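Local structure of aminoglycoside N(6')acetyltransferase (Legionella pneumophila subsp. pneumophila, 3F5B) at residues Phe17-Lys22 with Trp63-Ile68; Tyr78-Glu83 with Asp98-Arg103. The protein probably transfers an acyl group, likely acetyl from acetyl-CoA, to an amino group of its substrate. All coordinates share one frame; numbering follows the deposited sequence.

Interaction 1. Residues Phe17-Lys22 with Trp63-Ile68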
loop_
_atom_site.group_PDB
_atom_site.type_symbol
_atom_site.label_atom_id
_atom_site.label_comp_id
_atom_site.label_asym_id
_atom_site.label_seq_id
_atom_site.Cartn_x
_atom_site.Cartn_y
_atom_site.Cartn_z
ATOM N N PHE A 17 -4.612 6.462 10.043
ATOM C CA PHE A 17 -4.494 5.065 9.590
ATOM C C PHE A 17 -4.620 4.128 10.798
ATOM O O PHE A 17 -4.060 4.406 11.876
ATOM C CB PHE A 17 -3.140 4.825 8.871
ATOM C CG PHE A 17 -2.867 5.804 7.755
ATOM C CD1 PHE A 17 -3.303 5.539 6.469
ATOM C CD2 PHE A 17 -2.166 7.007 8.011
ATOM C CE1 PHE A 17 -3.040 6.476 5.396
ATOM C CE2 PHE A 17 -1.921 7.958 6.975
ATOM C CZ PHE A 17 -2.374 7.705 5.671
ATOM N N LYS A 18 -5.350 3.037 10.619
ATOM C CA LYS A 18 -5.485 2.036 11.676
ATOM C C LYS A 18 -5.540 0.654 11.098
ATOM O O LYS A 18 -6.000 0.464 9.993
ATOM C CB LYS A 18 -6.714 2.247 12.600
ATOM C CG LYS A 18 -7.769 3.271 12.210
ATOM C CD LYS A 18 -7.430 4.687 12.760
ATOM C CE LYS A 18 -8.077 5.067 14.169
ATOM N NZ LYS A 18 -7.123 5.022 15.390
ATOM N N GLN A 19 -5.108 -0.319 11.891
ATOM C CA GLN A 19 -5.304 -1.693 11.535
ATOM C C GLN A 19 -6.796 -1.954 11.496
ATOM O O GLN A 19 -7.571 -1.400 12.274
ATOM C CB GLN A 19 -4.575 -2.623 12.495
ATOM C CG GLN A 19 -3.072 -2.533 12.263
ATOM C CD GLN A 19 -2.219 -3.219 13.307
ATOM O OE1 GLN A 19 -2.704 -3.997 14.123
ATOM N NE2 GLN A 19 -0.903 -2.895 13.299
HETATM N N MSE A 20 -7.210 -2.789 10.560
HETATM C CA MSE A 20 -8.604 -3.175 10.396
HETATM C C MSE A 20 -9.157 -3.877 11.623
HETATM O O MSE A 20 -8.430 -4.635 12.278
HETATM C CB MSE A 20 -8.696 -4.138 9.216
HETATM C CG MSE A 20 -8.428 -3.490 7.883
HETATM SE SE MSE A 20 -10.049 -2.619 7.295
HETATM C CE MSE A 20 -11.200 -4.201 7.107
ATOM N N ASN A 21 -10.439 -3.658 11.897
ATOM C CA ASN A 21 -11.178 -4.478 12.852
ATOM C C ASN A 21 -12.427 -5.034 12.180
ATOM O O ASN A 21 -12.785 -4.614 11.064
ATOM C CB ASN A 21 -11.479 -3.739 14.170
ATOM C CG ASN A 21 -12.414 -2.558 13.998
ATOM O OD1 ASN A 21 -13.492 -2.685 13.433
ATOM N ND2 ASN A 21 -12.010 -1.403 14.512
ATOM N N LYS A 22 -13.070 -6.005 12.818
ATOM C CA LYS A 22 -14.210 -6.703 12.219
ATOM C C LYS A 22 -15.327 -5.795 11.761
ATOM O O LYS A 22 -16.068 -6.149 10.861
ATOM C CB LYS A 22 -14.811 -7.737 13.181
ATOM C CG LYS A 22 -14.050 -9.035 13.286
ATOM C CD LYS A 22 -14.605 -9.861 14.456
ATOM C CE LYS A 22 -14.291 -11.338 14.306
ATOM N NZ LYS A 22 -14.843 -11.873 13.015
ATOM N N TRP A 63 -0.763 -13.516 6.568
ATOM C CA TRP A 63 0.571 -13.237 6.031
ATOM C C TRP A 63 0.924 -11.745 6.116
ATOM O O TRP A 63 2.100 -11.382 6.169
ATOM C CB TRP A 63 0.688 -13.717 4.580
ATOM C CG TRP A 63 0.540 -15.227 4.457
ATOM C CD1 TRP A 63 1.013 -16.173 5.344
ATOM C CD2 TRP A 63 -0.110 -15.961 3.408
ATOM N NE1 TRP A 63 0.693 -17.435 4.906
ATOM C CE2 TRP A 63 0.006 -17.338 3.725
ATOM C CE3 TRP A 63 -0.777 -15.591 2.229
ATOM C CZ2 TRP A 63 -0.525 -18.344 2.911
ATOM C CZ3 TRP A 63 -1.297 -16.598 1.413
ATOM C CH2 TRP A 63 -1.175 -17.956 1.764
ATOM N N ALA A 64 -0.085 -10.886 6.114
ATOM C CA ALA A 64 0.141 -9.435 6.039
ATOM C C ALA A 64 -0.660 -8.684 7.108
ATOM O O ALA A 64 -1.472 -9.285 7.793
ATOM C CB ALA A 64 -0.209 -8.942 4.627
ATOM N N THR A 65 -0.380 -7.395 7.280
ATOM C CA THR A 65 -1.179 -6.491 8.126
ATOM C C THR A 65 -2.138 -5.729 7.217
ATOM O O THR A 65 -1.789 -5.381 6.073
ATOM C CB THR A 65 -0.272 -5.491 8.871
ATOM O OG1 THR A 65 0.662 -6.229 9.656
ATOM C CG2 THR A 65 -1.043 -4.627 9.810
ATOM N N HIS A 66 -3.364 -5.561 7.686
ATOM C CA HIS A 66 -4.426 -4.959 6.871
ATOM C C HIS A 66 -4.854 -3.655 7.545
ATOM O O HIS A 66 -5.116 -3.646 8.759
ATOM C CB HIS A 66 -5.586 -5.937 6.732
ATOM C CG HIS A 66 -5.219 -7.169 5.950
ATOM N ND1 HIS A 66 -5.604 -7.357 4.640
ATOM C CD2 HIS A 66 -4.432 -8.225 6.268
ATOM C CE1 HIS A 66 -5.104 -8.504 4.201
ATOM N NE2 HIS A 66 -4.388 -9.047 5.169
ATOM N N TRP A 67 -4.882 -2.584 6.757
ATOM C CA TRP A 67 -5.088 -1.228 7.244
ATOM C C TRP A 67 -6.223 -0.535 6.504
ATOM O O TRP A 67 -6.593 -0.905 5.359
ATOM C CB TRP A 67 -3.835 -0.347 7.018
ATOM C CG TRP A 67 -2.550 -0.864 7.542
ATOM C CD1 TRP A 67 -1.709 -1.763 6.933
ATOM C CD2 TRP A 67 -1.929 -0.494 8.765
ATOM N NE1 TRP A 67 -0.568 -1.954 7.712
ATOM C CE2 TRP A 67 -0.690 -1.189 8.841
ATOM C CE3 TRP A 67 -2.287 0.377 9.814
ATOM C CZ2 TRP A 67 0.178 -1.060 9.936
ATOM C CZ3 TRP A 67 -1.404 0.523 10.884
ATOM C CH2 TRP A 67 -0.187 -0.188 10.937
ATOM N N ILE A 68 -6.741 0.509 7.160
ATOM C CA ILE A 68 -7.761 1.390 6.581
ATOM C C ILE A 68 -7.288 2.844 6.800
ATOM O O ILE A 68 -6.768 3.174 7.873
ATOM C CB ILE A 68 -9.198 1.070 7.156
ATOM C CG1 ILE A 68 -10.316 1.920 6.505
ATOM C CG2 ILE A 68 -9.276 1.164 8.693
ATOM C CD1 ILE A 68 -11.715 1.244 6.710
#

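Interaction 2. Residues Tyr78-Glu83 with Asp98-Arg103. With CHX (cyclohexane), chain D.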
loop_
_atom_site.group_PDB
_atom_site.type_symbol
_atom_site.label_atom_id
_atom_site.label_comp_id
_atom_site.label_asym_id
_atom_site.label_seq_id
_atom_site.Cartn_x
_atom_site.Cartn_y
_atom_site.Cartn_z
ATOM N N TYR A 78 -7.701 1.207 1.472
ATOM C CA TYR A 78 -7.363 -0.065 2.093
ATOM C C TYR A 78 -5.910 -0.367 1.703
ATOM O O TYR A 78 -5.540 -0.260 0.530
ATOM C CB TYR A 78 -8.317 -1.134 1.582
ATOM C CG TYR A 78 -7.982 -2.603 1.854
ATOM C CD1 TYR A 78 -7.707 -3.060 3.141
ATOM C CD2 TYR A 78 -8.027 -3.550 0.811
ATOM C CE1 TYR A 78 -7.417 -4.440 3.387
ATOM C CE2 TYR A 78 -7.766 -4.931 1.051
ATOM C CZ TYR A 78 -7.459 -5.354 2.335
ATOM O OH TYR A 78 -7.190 -6.686 2.575
ATOM N N LEU A 79 -5.101 -0.686 2.712
ATOM C CA LEU A 79 -3.667 -0.906 2.524
ATOM C C LEU A 79 -3.291 -2.217 3.195
ATOM O O LEU A 79 -3.897 -2.639 4.213
ATOM C CB LEU A 79 -2.813 0.266 3.057
ATOM C CG LEU A 79 -3.238 1.715 2.732
ATOM C CD1 LEU A 79 -4.331 2.218 3.722
ATOM C CD2 LEU A 79 -2.051 2.687 2.757
ATOM N N ILE A 80 -2.280 -2.853 2.616
ATOM C CA ILE A 80 -1.802 -4.171 3.029
ATOM C C ILE A 80 -0.272 -4.102 3.084
ATOM O O ILE A 80 0.364 -3.703 2.103
ATOM C CB ILE A 80 -2.216 -5.274 2.028
ATOM C CG1 ILE A 80 -3.745 -5.263 1.783
ATOM C CG2 ILE A 80 -1.740 -6.703 2.544
ATOM C CD1 ILE A 80 -4.248 -6.356 0.791
ATOM N N THR A 81 0.310 -4.426 4.243
ATOM C CA THR A 81 1.766 -4.401 4.384
ATOM C C THR A 81 2.306 -5.751 4.867
ATOM O O THR A 81 1.654 -6.451 5.632
ATOM C CB THR A 81 2.242 -3.289 5.342
ATOM O OG1 THR A 81 1.698 -3.509 6.646
ATOM C CG2 THR A 81 1.759 -1.875 4.843
ATOM N N SER A 82 3.509 -6.103 4.433
ATOM C CA SER A 82 4.182 -7.237 5.034
ATOM C C SER A 82 5.652 -6.967 5.079
ATOM O O SER A 82 6.202 -6.271 4.204
ATOM C CB SER A 82 3.907 -8.507 4.253
ATOM O OG SER A 82 4.244 -8.323 2.887
ATOM N N GLU A 83 6.297 -7.528 6.095
ATOM C CA GLU A 83 7.700 -7.245 6.341
ATOM C C GLU A 83 8.605 -8.276 5.716
ATOM O O GLU A 83 8.240 -9.441 5.537
ATOM C CB GLU A 83 7.997 -7.089 7.835
ATOM C CG GLU A 83 7.677 -8.313 8.672
ATOM C CD GLU A 83 7.235 -7.985 10.111
ATOM O OE1 GLU A 83 6.924 -8.950 10.851
ATOM O OE2 GLU A 83 7.175 -6.785 10.497
ATOM N N ASP A 98 0.813 -2.759 -0.450
ATOM C CA ASP A 98 -0.244 -2.790 -1.454
ATOM C C ASP A 98 -1.273 -1.788 -1.023
ATOM O O ASP A 98 -1.629 -1.747 0.167
ATOM C CB ASP A 98 -0.949 -4.113 -1.423
ATOM C CG ASP A 98 -0.428 -5.066 -2.424
ATOM O OD1 ASP A 98 -1.074 -5.165 -3.501
ATOM O OD2 ASP A 98 0.592 -5.733 -2.121
ATOM N N LEU A 99 -1.797 -1.016 -1.972
ATOM C CA LEU A 99 -2.826 -0.050 -1.600
ATOM C C LEU A 99 -3.929 0.076 -2.636
ATOM O O LEU A 99 -3.695 -0.114 -3.847
ATOM C CB LEU A 99 -2.207 1.308 -1.264
ATOM C CG LEU A 99 -1.539 2.067 -2.398
ATOM C CD1 LEU A 99 -2.506 3.129 -2.926
ATOM C CD2 LEU A 99 -0.230 2.743 -1.957
ATOM N N PHE A 100 -5.106 0.434 -2.138
ATOM C CA PHE A 100 -6.312 0.514 -2.913
ATOM C C PHE A 100 -7.080 1.746 -2.471
ATOM O O PHE A 100 -7.575 1.814 -1.322
ATOM C CB PHE A 100 -7.154 -0.758 -2.687
ATOM C CG PHE A 100 -6.381 -2.041 -2.916
ATOM C CD1 PHE A 100 -6.297 -2.601 -4.202
ATOM C CD2 PHE A 100 -5.737 -2.679 -1.863
ATOM C CE1 PHE A 100 -5.570 -3.769 -4.439
ATOM C CE2 PHE A 100 -4.999 -3.864 -2.083
ATOM C CZ PHE A 100 -4.930 -4.411 -3.390
ATOM N N ILE A 101 -7.160 2.743 -3.353
ATOM C CA ILE A 101 -7.994 3.895 -3.064
ATOM C C ILE A 101 -9.405 3.526 -3.528
ATOM O O ILE A 101 -9.670 3.474 -4.729
ATOM C CB ILE A 101 -7.552 5.223 -3.798
ATOM C CG1 ILE A 101 -6.062 5.508 -3.666
ATOM C CG2 ILE A 101 -8.439 6.425 -3.338
ATOM C CD1 ILE A 101 -5.542 5.547 -2.278
ATOM N N CYS A 102 -10.299 3.328 -2.573
ATOM C CA CYS A 102 -11.571 2.692 -2.836
ATOM C C CYS A 102 -12.754 3.631 -3.014
ATOM O O CYS A 102 -13.807 3.187 -3.472
ATOM C CB CYS A 102 -11.865 1.698 -1.711
ATOM S SG CYS A 102 -10.582 0.395 -1.670
ATOM N N ARG A 103 -12.589 4.900 -2.639
ATOM C CA ARG A 103 -13.610 5.925 -2.917
ATOM C C ARG A 103 -13.176 6.719 -4.138
ATOM O O ARG A 103 -12.051 7.233 -4.168
ATOM C CB ARG A 103 -13.770 6.884 -1.726
ATOM C CG ARG A 103 -14.574 6.356 -0.550
ATOM C CD ARG A 103 -14.783 7.484 0.476
ATOM N NE ARG A 103 -15.563 8.615 -0.070
ATOM C CZ ARG A 103 -16.785 8.942 0.330
ATOM N NH1 ARG A 103 -17.381 8.230 1.273
ATOM N NH2 ARG A 103 -17.410 9.984 -0.195
HETATM C C1 CHX D . -2.406 -2.861 -7.230
HETATM C C2 CHX D . -2.751 -2.166 -5.910
HETATM C C3 CHX D . -1.606 -2.283 -4.896
HETATM C C4 CHX D . -0.358 -1.529 -5.373
HETATM C C5 CHX D . -0.207 -1.530 -6.906
HETATM C C6 CHX D . -0.921 -2.700 -7.611
#

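Interaction 1. Residues Phe17-Lys22 with Trp63-Ile68
K18 and I68 form an antiparallel hydrogen-bonded pair. K18 N donates to I68 O at 3.1 Å, and I68 N returns a bond to K18 O at 2.9 Å. One residue further on, Q19 and W67 make a non-hydrogen-bonded pair. M20 N then bonds to H66 O at 2.9 Å, with the donor tilted 30° from the carbonyl plane. The contact thus runs on past the end of strand 15-19. This strand is the first of the mixed GNAT sheet and lies at its margin within the chain, beside strand 65-71. The tight part is the side of I68, whose CG2 lies 3.6 Å from K18 O. M20, a selenomethionine, is modelled in two conformers. In the one described it bends at chi2 (-82°) and chi3, and its SE comes 3.8 Å from I68 CB. Helices 25-31 and 43-57 cover this side through L27, V28, L53 and L57. W67 is buried too, and F119 of helix 109-123 meets its ring edge-to-face. The loose part is K18, exposed beside the I68 face, and the outer Q19 chain, exposed alongside W67. Q19 CG sits 3.8 Å from the centroid of the W67 six-membered ring, a CH-pi contact over the face. The Q19 amide stands at 79° to that ring. T65 CG2 lies over the same face. W67 NE1 is bonded to T81 OG1 on the next strand.

Interaction 2. Residues Tyr78-Glu83 with Asp98-Arg103
Y78 and F100 reach each other through different first torsions. Y78 places CG opposite its backbone N (chi1 167°), whereas F100 places CG opposite its carbonyl carbon (chi1 -52°). The two side chains then run side by side in the same direction. Their CD2 atoms meet at 3.6 Å. The ring planes are 24° apart, but they are slid so far that they barely overlap; the centroids are 5.7 Å apart. I80 CD1 adds to this side at the edge of the F100 ring, 3.9 Å from F100 CE2. I80 CB also packs on D98 CB. The other side of the sheet carries L79 and L99, which touch through L79 CG and L99 CB at 4.1 Å.

The backbone is an antiparallel ladder. Y78 pairs with F100 and I80 with D98, each by two hydrogen bonds, with L79 and L99 as the non-hydrogen-bonded pair between them. The two strands form a beta hairpin.

A cyclohexane lies beside strand 94-101. Its C3 is over one F100 face, toward the rim, and its C2 is 3.6 Å from F100 CE1. Two close carbon-oxygen contacts flank it: L99 O lies 3.1 Å from C2, and D98 OD1 is 3.2 Å from C3. I132, P134 and Y145 complete this pocket. In GNAT enzymes acetyl-CoA binds in the opening between the strands that correspond to 94-101 and 129-132. The pocket is consistent with that place, though no cofactor is bound here.

Strand 65-71 flanks strand 74-84 on its other edge. L79 packs on M115 and F119 of helix 109-123, while on the opposite face Y78 packs on V28 and W31 of helix 25-31.

Interaction 1 and interaction 2 lie in the same mixed sheet, with centres about 9 Å apart. They come in series along the chain: 17-22 with 63-68 closes before 78-83 with 98-103 opens. Strands 15-19, 65-71, 74-84 and 94-101 run antiparallel to one another in turn; 94-101 then meets 129-132 in parallel. Strands 65-71 and 74-84 make the join between the contacts. There W67 N lies 2.7 Å from L79 O, and H66 ND1 lies 2.7 Å from Y78 OH, both probable hydrogen bonds. Helices 25-31 and 109-123 pack against both contacts. This half of the sheet leads from edge strand 15-19 to the cyclohexane pocket, beyond which it continues.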